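Local coordinates for UV damage endonuclease (Sulfolobus acidocaldarius, PDB 3TC3), which probably cuts DNA at damaged sites to start excision repair, as a manganese-binding TIM-barrel endonuclease, at residues K298-K301 with V302-L306. Sequence-based numbering, arbitrary orientation.
Sequences KAVK and VLKEL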
ATOM      1  N   LYS A 298       9.475   6.480 -16.031  1.00 15.01           N
ATOM      2  CA  LYS A 298       8.966   7.665 -16.750  1.00 16.41           C
ATOM      3  C   LYS A 298       8.769   8.736 -15.673  1.00 14.80           C
ATOM      4  O   LYS A 298       9.131   9.924 -15.878  1.00 15.73           O
ATOM      5  CB  LYS A 298       7.634   7.321 -17.407  1.00 18.06           C
ATOM      6  CG  LYS A 298       7.557   6.281 -18.604  1.00 23.41           C
ATOM      7  CD  LYS A 298       5.978   6.033 -18.923  1.00 24.63           C
ATOM      8  CE  LYS A 298       5.670   5.386 -20.235  1.00 30.59           C
ATOM      9  NZ  LYS A 298       4.175   5.594 -20.358  1.00 24.61           N
ATOM     10  N   ALA A 299       8.227   8.367 -14.479  1.00 13.07           N
ATOM     11  CA  ALA A 299       7.990   9.421 -13.510  1.00 13.20           C
ATOM     12  C   ALA A 299       9.289  10.046 -12.927  1.00 13.03           C
ATOM     13  O   ALA A 299       9.327  11.249 -12.681  1.00 13.74           O
ATOM     14  CB  ALA A 299       7.095   8.836 -12.365  1.00 13.17           C
ATOM     15  N   VAL A 300      10.336   9.210 -12.722  1.00 13.29           N
ATOM     16  CA  VAL A 300      11.608   9.728 -12.210  1.00 15.64           C
ATOM     17  C   VAL A 300      12.144  10.761 -13.250  1.00 16.86           C
ATOM     18  O   VAL A 300      12.596  11.839 -12.819  1.00 18.03           O
ATOM     19  CB  VAL A 300      12.568   8.539 -12.060  1.00 16.21           C
ATOM     20  CG1 VAL A 300      14.022   9.037 -11.916  1.00 18.43           C
ATOM     21  CG2 VAL A 300      12.271   7.796 -10.835  1.00 16.90           C
ATOM     22  N   LYS A 301      12.029  10.409 -14.504  1.00 16.97           N
ATOM     23  CA  LYS A 301      12.525  11.300 -15.608  1.00 19.89           C
ATOM     24  C   LYS A 301      11.795  12.648 -15.562  1.00 19.31           C
ATOM     25  O   LYS A 301      12.476  13.681 -15.562  1.00 20.70           O
ATOM     26  CB  LYS A 301      12.362  10.616 -16.948  1.00 22.22           C
ATOM     27  CG  LYS A 301      12.973  11.378 -18.132  1.00 30.05           C
ATOM     28  CD  LYS A 301      12.349  10.878 -19.451  1.00 32.38           C
ATOM     29  CE  LYS A 301      11.124  11.779 -19.762  1.00 38.70           C
ATOM     30  NZ  LYS A 301      10.163  11.325 -20.849  1.00 40.65           N
ATOM     31  N   VAL A 302      10.457  12.652 -15.367  1.00 16.07           N
ATOM     32  CA  VAL A 302       9.674  13.899 -15.277  1.00 17.44           C
ATOM     33  C   VAL A 302      10.096  14.671 -14.035  1.00 19.12           C
ATOM     34  O   VAL A 302      10.316  15.885 -14.075  1.00 19.80           O
ATOM     35  CB  VAL A 302       8.145  13.596 -15.317  1.00 17.05           C
ATOM     36  CG1 VAL A 302       7.334  14.807 -14.983  1.00 17.28           C
ATOM     37  CG2 VAL A 302       7.737  13.005 -16.667  1.00 18.09           C
ATOM     38  N   LEU A 303      10.184  13.989 -12.894  1.00 17.40           N
ATOM     39  CA  LEU A 303      10.450  14.704 -11.643  1.00 19.13           C
ATOM     40  C   LEU A 303      11.837  15.337 -11.638  1.00 20.73           C
ATOM     41  O   LEU A 303      11.992  16.394 -11.039  1.00 22.20           O
ATOM     42  CB  LEU A 303      10.281  13.833 -10.375  1.00 18.00           C
ATOM     43  CG  LEU A 303       8.833  13.394 -10.213  1.00 19.02           C
ATOM     44  CD1 LEU A 303       8.714  12.393  -9.124  1.00 21.43           C
ATOM     45  CD2 LEU A 303       7.954  14.541  -9.857  1.00 20.30           C
ATOM     46  N   LYS A 304      12.804  14.694 -12.293  1.00 21.04           N
ATOM     47  CA  LYS A 304      14.171  15.211 -12.315  1.00 23.53           C
ATOM     48  C   LYS A 304      14.128  16.496 -13.144  1.00 25.94           C
ATOM     49  O   LYS A 304      14.734  17.518 -12.779  1.00 27.60           O
ATOM     50  CB  LYS A 304      15.140  14.200 -12.956  1.00 24.20           C
ATOM     51  CG  LYS A 304      15.562  13.073 -12.016  1.00 27.39           C
ATOM     52  CD  LYS A 304      16.313  11.890 -12.697  1.00 29.11           C
ATOM     53  CE  LYS A 304      17.751  12.249 -12.953  1.00 29.77           C
ATOM     54  NZ  LYS A 304      18.622  11.054 -13.117  1.00 27.91           N
ATOM     55  N   GLU A 305      13.410  16.434 -14.250  1.00 23.57           N
ATOM     56  CA  GLU A 305      13.273  17.601 -15.121  1.00 27.13           C
ATOM     57  C   GLU A 305      12.612  18.771 -14.428  1.00 28.88           C
ATOM     58  O   GLU A 305      13.004  19.916 -14.633  1.00 30.49           O
ATOM     59  CB  GLU A 305      12.626  17.234 -16.424  1.00 28.82           C
ATOM     60  CG  GLU A 305      12.466  18.433 -17.317  1.00 33.47           C
ATOM     61  CD  GLU A 305      11.225  18.329 -18.136  1.00 36.99           C
ATOM     62  OE1 GLU A 305      11.139  17.301 -18.842  1.00 38.33           O
ATOM     63  OE2 GLU A 305      10.366  19.273 -18.083  1.00 37.88           O
ATOM     64  N   LEU A 306      11.666  18.486 -13.559  1.00 28.55           N
ATOM     65  CA  LEU A 306      10.960  19.511 -12.816  1.00 28.10           C
ATOM     66  C   LEU A 306      11.639  19.877 -11.483  1.00 28.48           C
ATOM     67  O   LEU A 306      11.070  20.615 -10.686  1.00 30.13           O
ATOM     68  CB  LEU A 306       9.520  19.061 -12.583  1.00 27.67           C
ATOM     69  CG  LEU A 306       8.605  18.887 -13.784  1.00 27.25           C
ATOM     70  CD1 LEU A 306       7.315  18.249 -13.269  1.00 26.73           C
ATOM     71  CD2 LEU A 306       8.353  20.238 -14.557  1.00 26.62           C
TER
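Four backbone hydrogen bonds tie Lys298-Lys301 to the next turn of the same helix. Leu303 N to Ala299 O and Lys304 N to Val300 O are both 2.9 Å long; Val302 N to Lys298 O is 3.1 Å. The fourth, Glu305 N to Lys301 O, measures 3.2 Å yet is nearly straight, with 161° at the hydrogen. One residue further on, Leu306 N bonds to Val302 O, although Leu306 has left helical geometry.

Side chains lean on these carbonyls as well. Leu303 turns CG anti to its carbonyl carbon (chi1 -65°), bringing it to 3.3 Å from Ala299 O. Lys304 takes a similar chi1, its CG packing against Val300 O and its CD lying 3.7 Å from CG1 of Val300. Its aliphatic stem runs alongside the valine, which also touches Ile74, while the ammonium goes on to a salt bridge with Glu73. Lys298 NZ is satisfied by Thr267 OG1 and Ile268 O, and Glu305 OE1 by Arg274. Lys301 NZ, 6.4 Å from Glu305 OE1, is too far for contact but has a long, weak ion pair with Glu270.

Small Ala299 and branched Leu303 suit the buried face, where both meet Val24 of strand 22-27 and helix 270-279. Buried Val302 sets CG2 3.5 Å from Lys298 O, its short branched side chain packing against Arg274. This is an amphipathic alpha-helix, the last of the outer helices packed around an eight-stranded TIM barrel.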